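Local coordinates for protein starch synthase I (Hordeum vulgare, PDB 4HLN) that belongs to the starch synthase family of plant enzymes, with two Rossmann-like domains of the GT-B type set on opposite sides of a cleft, at residues A[442-456]-A[511-525]. Residues are numbered along the deposited sequence; the frame is centred on the assembly and turned at random.
Sequences LIGFIGRLDYQKGID and ITAGCDILLMPSRFE
G444, with no side chain, lets three groups close in where a CB would lie: C515 SG, 3.6 Å from G444 CA, L518 CD1 against G444 O, and I511 CG2 from helix 505-514. On the same face I446 slides past I511 in the opposite direction, I446 CD1 reaching I511 CG2 at 3.5 Å, and it crosses the T512 side chain at about a right angle. The other face carries I443 and I517 side by side, then L519; F445 turns a ring edge to P521 CD. Parallel pairing links the strands: G444 N bonds I517 O, and L519 N meets G444 O at 2.8 Å. At the start, L442 O accepts from D516 N and I517 N, while L442 N bonds D516 OD2, which also salt-bridges K425.

Beyond the strands, the 451-454 turn fits the loop 521-525. The extended chain of R523 lays its guanidinium flat on one face of the Y451 ring, planes at 9°, centres 3.9 Å apart. In that pose R523 NE donates to Y451 O at 3.1 Å from above the carbonyl plane, opposite G454 N, and R523 NH2 makes a salt bridge with D456 OD1 on its syn lone pair, nearly coplanar with the carboxylate. Q452, bent at chi2 (-85°), brings OE1 to F524 N, which donates a hydrogen bond in the plane of the amide carbonyl at 2.9 Å. Q452 NE2 and K453 NZ reach E525 OE2 from opposite faces of the carboxylate, K453 NZ as a salt bridge at 3.1 Å.

Both strands are central in the six-stranded parallel sheet of the C-terminal Rossmann-like domain: 471-476 flanks 442-446, 540-544 flanks 517-520, V542 packs on I517 and L519, and helix 455-466 starts after G454, its N-cap.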
loop_
_atom_site.group_PDB
_atom_site.type_symbol
_atom_site.label_atom_id
_atom_site.label_comp_id
_atom_site.label_asym_id
_atom_site.label_seq_id
_atom_site.Cartn_x
_atom_site.Cartn_y
_atom_site.Cartn_z
ATOM N N LEU A 442 24.628 -14.548 1.992
ATOM C CA LEU A 442 23.629 -15.071 1.076
ATOM C C LEU A 442 22.483 -14.080 0.935
ATOM O O LEU A 442 21.880 -13.659 1.924
ATOM C CB LEU A 442 23.124 -16.426 1.558
ATOM C CG LEU A 442 21.950 -17.037 0.788
ATOM C CD1 LEU A 442 22.163 -16.997 -0.714
ATOM C CD2 LEU A 442 21.715 -18.463 1.254
ATOM N N ILE A 443 22.195 -13.707 -0.305
ATOM C CA ILE A 443 21.259 -12.638 -0.592
ATOM C C ILE A 443 20.109 -13.119 -1.448
ATOM O O ILE A 443 20.311 -13.857 -2.419
ATOM C CB ILE A 443 21.952 -11.513 -1.335
ATOM C CG1 ILE A 443 23.016 -10.893 -0.441
ATOM C CG2 ILE A 443 20.949 -10.461 -1.751
ATOM C CD1 ILE A 443 24.026 -10.088 -1.195
ATOM N N GLY A 444 18.902 -12.683 -1.084
ATOM C CA GLY A 444 17.691 -13.102 -1.763
ATOM C C GLY A 444 16.927 -11.957 -2.412
ATOM O O GLY A 444 16.882 -10.828 -1.897
ATOM N N PHE A 445 16.341 -12.254 -3.567
ATOM C CA PHE A 445 15.291 -11.425 -4.125
ATOM C C PHE A 445 14.081 -12.316 -4.365
ATOM O O PHE A 445 14.225 -13.464 -4.762
ATOM C CB PHE A 445 15.721 -10.779 -5.442
ATOM C CG PHE A 445 14.569 -10.239 -6.238
ATOM C CD1 PHE A 445 13.831 -11.076 -7.069
ATOM C CD2 PHE A 445 14.196 -8.908 -6.128
ATOM C CE1 PHE A 445 12.753 -10.591 -7.789
ATOM C CE2 PHE A 445 13.116 -8.417 -6.846
ATOM C CZ PHE A 445 12.395 -9.258 -7.675
ATOM N N ILE A 446 12.888 -11.788 -4.136
ATOM C CA ILE A 446 11.677 -12.569 -4.349
ATOM C C ILE A 446 10.539 -11.726 -4.905
ATOM O O ILE A 446 10.187 -10.691 -4.342
ATOM C CB ILE A 446 11.171 -13.200 -3.040
ATOM C CG1 ILE A 446 12.251 -14.070 -2.393
ATOM C CG2 ILE A 446 9.901 -14.000 -3.296
ATOM C CD1 ILE A 446 11.751 -14.832 -1.142
ATOM N N GLY A 447 9.953 -12.181 -6.004
ATOM C CA GLY A 447 8.738 -11.568 -6.492
ATOM C C GLY A 447 8.594 -11.607 -7.992
ATOM O O GLY A 447 9.421 -12.188 -8.698
ATOM N N ARG A 448 7.531 -10.973 -8.474
ATOM C CA ARG A 448 7.237 -10.913 -9.896
ATOM C C ARG A 448 8.384 -10.271 -10.673
ATOM O O ARG A 448 9.011 -9.326 -10.206
ATOM C CB ARG A 448 5.955 -10.115 -10.126
ATOM C CG ARG A 448 4.754 -10.571 -9.304
ATOM C CD ARG A 448 3.484 -10.521 -10.151
ATOM N NE ARG A 448 3.653 -11.279 -11.392
ATOM C CZ ARG A 448 3.191 -12.513 -11.593
ATOM N NH1 ARG A 448 3.410 -13.124 -12.756
ATOM N NH2 ARG A 448 2.507 -13.130 -10.635
ATOM N N LEU A 449 8.663 -10.783 -11.864
ATOM C CA LEU A 449 9.672 -10.161 -12.698
ATOM C C LEU A 449 9.087 -8.941 -13.420
ATOM O O LEU A 449 8.969 -8.935 -14.644
ATOM C CB LEU A 449 10.221 -11.176 -13.696
ATOM C CG LEU A 449 10.742 -12.454 -13.043
ATOM C CD1 LEU A 449 11.474 -13.325 -14.055
ATOM C CD2 LEU A 449 11.661 -12.085 -11.896
ATOM N N ASP A 450 8.716 -7.918 -12.651
ATOM C CA ASP A 450 8.106 -6.701 -13.191
ATOM C C ASP A 450 9.076 -5.538 -13.204
ATOM O O ASP A 450 10.083 -5.542 -12.494
ATOM C CB ASP A 450 6.883 -6.281 -12.371
ATOM C CG ASP A 450 5.743 -7.274 -12.462
ATOM O OD1 ASP A 450 5.773 -8.137 -13.367
ATOM O OD2 ASP A 450 4.812 -7.186 -11.629
ATOM N N TYR A 451 8.749 -4.527 -14.003
ATOM C CA TYR A 451 9.548 -3.314 -14.056
ATOM C C TYR A 451 9.529 -2.663 -12.686
ATOM O O TYR A 451 10.567 -2.230 -12.180
ATOM C CB TYR A 451 8.996 -2.356 -15.114
ATOM C CG TYR A 451 9.665 -0.990 -15.157
ATOM C CD1 TYR A 451 10.909 -0.822 -15.757
ATOM C CD2 TYR A 451 9.041 0.140 -14.611
ATOM C CE1 TYR A 451 11.522 0.424 -15.806
ATOM C CE2 TYR A 451 9.649 1.397 -14.654
ATOM C CZ TYR A 451 10.893 1.531 -15.257
ATOM O OH TYR A 451 11.514 2.765 -15.310
ATOM N N GLN A 452 8.349 -2.622 -12.076
ATOM C CA GLN A 452 8.192 -1.956 -10.783
ATOM C C GLN A 452 8.959 -2.630 -9.644
ATOM O O GLN A 452 9.327 -1.981 -8.667
ATOM C CB GLN A 452 6.715 -1.805 -10.413
ATOM C CG GLN A 452 6.457 -0.731 -9.344
ATOM C CD GLN A 452 6.630 -1.232 -7.905
ATOM O OE1 GLN A 452 7.233 -0.555 -7.064
ATOM N NE2 GLN A 452 6.080 -2.410 -7.617
ATOM N N LYS A 453 9.208 -3.928 -9.769
ATOM C CA LYS A 453 9.920 -4.644 -8.718
ATOM C C LYS A 453 11.419 -4.327 -8.686
ATOM O O LYS A 453 12.125 -4.737 -7.765
ATOM C CB LYS A 453 9.662 -6.153 -8.801
ATOM C CG LYS A 453 8.244 -6.577 -8.388
ATOM C CD LYS A 453 7.906 -6.086 -6.993
ATOM C CE LYS A 453 6.689 -6.804 -6.403
ATOM N NZ LYS A 453 6.381 -6.325 -5.012
ATOM N N GLY A 454 11.902 -3.580 -9.673
ATOM C CA GLY A 454 13.290 -3.150 -9.668
ATOM C C GLY A 454 14.175 -4.129 -10.409
ATOM O O GLY A 454 15.402 -4.078 -10.323
ATOM N N ILE A 455 13.525 -5.025 -11.139
ATOM C CA ILE A 455 14.179 -6.047 -11.947
ATOM C C ILE A 455 15.426 -5.581 -12.707
ATOM O O ILE A 455 16.480 -6.205 -12.605
ATOM C CB ILE A 455 13.161 -6.663 -12.927
ATOM C CG1 ILE A 455 12.302 -7.678 -12.187
ATOM C CG2 ILE A 455 13.841 -7.331 -14.061
ATOM C CD1 ILE A 455 13.019 -8.301 -11.014
ATOM N N ASP A 456 15.306 -4.489 -13.461
ATOM C CA ASP A 456 16.399 -4.013 -14.317
ATOM C C ASP A 456 17.631 -3.527 -13.555
ATOM O O ASP A 456 18.743 -3.637 -14.059
ATOM C CB ASP A 456 15.917 -2.924 -15.279
ATOM C CG ASP A 456 15.311 -1.726 -14.555
ATOM O OD1 ASP A 456 14.418 -1.929 -13.696
ATOM O OD2 ASP A 456 15.732 -0.580 -14.843
ATOM N N ILE A 511 13.664 -19.366 1.389
ATOM C CA ILE A 511 14.595 -18.321 0.998
ATOM C C ILE A 511 14.599 -17.239 2.059
ATOM O O ILE A 511 15.656 -16.795 2.502
ATOM C CB ILE A 511 14.253 -17.718 -0.367
ATOM C CG1 ILE A 511 14.764 -18.635 -1.472
ATOM C CG2 ILE A 511 14.890 -16.349 -0.519
ATOM C CD1 ILE A 511 14.111 -18.388 -2.789
ATOM N N THR A 512 13.410 -16.838 2.486
ATOM C CA THR A 512 13.292 -15.776 3.474
ATOM C C THR A 512 14.054 -16.151 4.731
ATOM O O THR A 512 14.796 -15.336 5.284
ATOM C CB THR A 512 11.829 -15.499 3.813
ATOM O OG1 THR A 512 11.140 -15.167 2.610
ATOM C CG2 THR A 512 11.705 -14.343 4.795
ATOM N N ALA A 513 13.886 -17.397 5.168
ATOM C CA ALA A 513 14.569 -17.864 6.368
ATOM C C ALA A 513 16.057 -18.096 6.144
ATOM O O ALA A 513 16.857 -17.797 7.021
ATOM C CB ALA A 513 13.895 -19.127 6.930
ATOM N N GLY A 514 16.425 -18.617 4.973
ATOM C CA GLY A 514 17.801 -19.014 4.712
ATOM C C GLY A 514 18.778 -17.876 4.482
ATOM O O GLY A 514 19.913 -17.920 4.970
ATOM N N CYS A 515 18.332 -16.858 3.748
ATOM C CA CYS A 515 19.166 -15.703 3.398
ATOM C C CYS A 515 19.512 -14.812 4.571
ATOM O O CYS A 515 18.772 -14.732 5.554
ATOM C CB CYS A 515 18.473 -14.830 2.351
ATOM S SG CYS A 515 18.262 -15.619 0.762
ATOM N N ASP A 516 20.630 -14.108 4.433
ATOM C CA ASP A 516 21.084 -13.176 5.453
ATOM C C ASP A 516 20.507 -11.806 5.160
ATOM O O ASP A 516 20.136 -11.065 6.075
ATOM C CB ASP A 516 22.612 -13.126 5.480
ATOM C CG ASP A 516 23.231 -14.494 5.745
ATOM O OD1 ASP A 516 22.885 -15.122 6.776
ATOM O OD2 ASP A 516 24.041 -14.952 4.904
ATOM N N ILE A 517 20.421 -11.501 3.867
ATOM C CA ILE A 517 19.907 -10.232 3.378
ATOM C C ILE A 517 18.832 -10.471 2.337
ATOM O O ILE A 517 18.931 -11.396 1.534
ATOM C CB ILE A 517 21.018 -9.421 2.703
ATOM C CG1 ILE A 517 22.144 -9.151 3.698
ATOM C CG2 ILE A 517 20.472 -8.121 2.075
ATOM C CD1 ILE A 517 23.348 -8.550 3.051
ATOM N N LEU A 518 17.801 -9.635 2.353
ATOM C CA LEU A 518 16.780 -9.691 1.327
ATOM C C LEU A 518 16.754 -8.350 0.648
ATOM O O LEU A 518 16.820 -7.311 1.302
ATOM C CB LEU A 518 15.428 -10.003 1.937
ATOM C CG LEU A 518 14.432 -10.645 0.976
ATOM C CD1 LEU A 518 14.765 -12.113 0.780
ATOM C CD2 LEU A 518 13.018 -10.493 1.519
ATOM N N LEU A 519 16.678 -8.372 -0.673
ATOM C CA LEU A 519 16.817 -7.150 -1.463
ATOM C C LEU A 519 15.500 -6.745 -2.141
ATOM O O LEU A 519 14.929 -7.508 -2.928
ATOM C CB LEU A 519 17.916 -7.353 -2.502
ATOM C CG LEU A 519 18.161 -6.233 -3.502
ATOM C CD1 LEU A 519 18.522 -4.961 -2.753
ATOM C CD2 LEU A 519 19.264 -6.645 -4.471
ATOM N N MET A 520 15.017 -5.546 -1.828
ATOM C CA MET A 520 13.798 -5.035 -2.443
ATOM C C MET A 520 14.062 -3.700 -3.126
ATOM O O MET A 520 13.923 -2.638 -2.519
ATOM C CB MET A 520 12.674 -4.889 -1.408
ATOM C CG MET A 520 12.148 -6.200 -0.823
ATOM S SD MET A 520 13.123 -6.884 0.547
ATOM C CE MET A 520 13.093 -5.511 1.697
ATOM N N PRO A 521 14.459 -3.748 -4.400
ATOM C CA PRO A 521 14.668 -2.523 -5.187
ATOM C C PRO A 521 13.384 -2.007 -5.871
ATOM O O PRO A 521 13.423 -1.590 -7.024
ATOM C CB PRO A 521 15.697 -2.963 -6.232
ATOM C CG PRO A 521 15.414 -4.421 -6.431
ATOM C CD PRO A 521 14.933 -4.957 -5.096
ATOM N N SER A 522 12.265 -2.039 -5.154
ATOM C CA SER A 522 10.981 -1.591 -5.688
ATOM C C SER A 522 10.968 -0.092 -5.907
ATOM O O SER A 522 11.532 0.658 -5.110
ATOM C CB SER A 522 9.853 -1.960 -4.730
ATOM O OG SER A 522 9.611 -3.354 -4.715
ATOM N N ARG A 523 10.300 0.332 -6.981
ATOM C CA ARG A 523 10.276 1.731 -7.415
ATOM C C ARG A 523 9.319 2.621 -6.644
ATOM O O ARG A 523 9.577 3.804 -6.456
ATOM C CB ARG A 523 9.873 1.812 -8.879
ATOM C CG ARG A 523 10.675 0.943 -9.756
ATOM C CD ARG A 523 10.397 1.236 -11.203
ATOM N NE ARG A 523 11.493 0.698 -11.990
ATOM C CZ ARG A 523 12.591 1.385 -12.264
ATOM N NH1 ARG A 523 12.704 2.641 -11.833
ATOM N NH2 ARG A 523 13.558 0.824 -12.975
ATOM N N PHE A 524 8.196 2.057 -6.229
ATOM C CA PHE A 524 7.137 2.847 -5.634
ATOM C C PHE A 524 6.105 1.889 -5.048
ATOM O O PHE A 524 5.034 1.690 -5.613
ATOM C CB PHE A 524 6.514 3.735 -6.711
ATOM C CG PHE A 524 6.001 5.047 -6.194
ATOM C CD1 PHE A 524 4.713 5.476 -6.503
ATOM C CD2 PHE A 524 6.800 5.846 -5.389
ATOM C CE1 PHE A 524 4.240 6.673 -6.026
ATOM C CE2 PHE A 524 6.331 7.043 -4.911
ATOM C CZ PHE A 524 5.050 7.461 -5.227
ATOM N N GLU A 525 6.441 1.280 -3.920
ATOM C CA GLU A 525 5.652 0.163 -3.408
ATOM C C GLU A 525 4.694 0.558 -2.292
ATOM O O GLU A 525 5.120 0.890 -1.188
ATOM C CB GLU A 525 6.561 -0.983 -2.945
ATOM C CG GLU A 525 5.798 -2.244 -2.582
ATOM C CD GLU A 525 5.115 -2.898 -3.779
ATOM O OE1 GLU A 525 3.859 -2.984 -3.789
ATOM O OE2 GLU A 525 5.841 -3.338 -4.701
#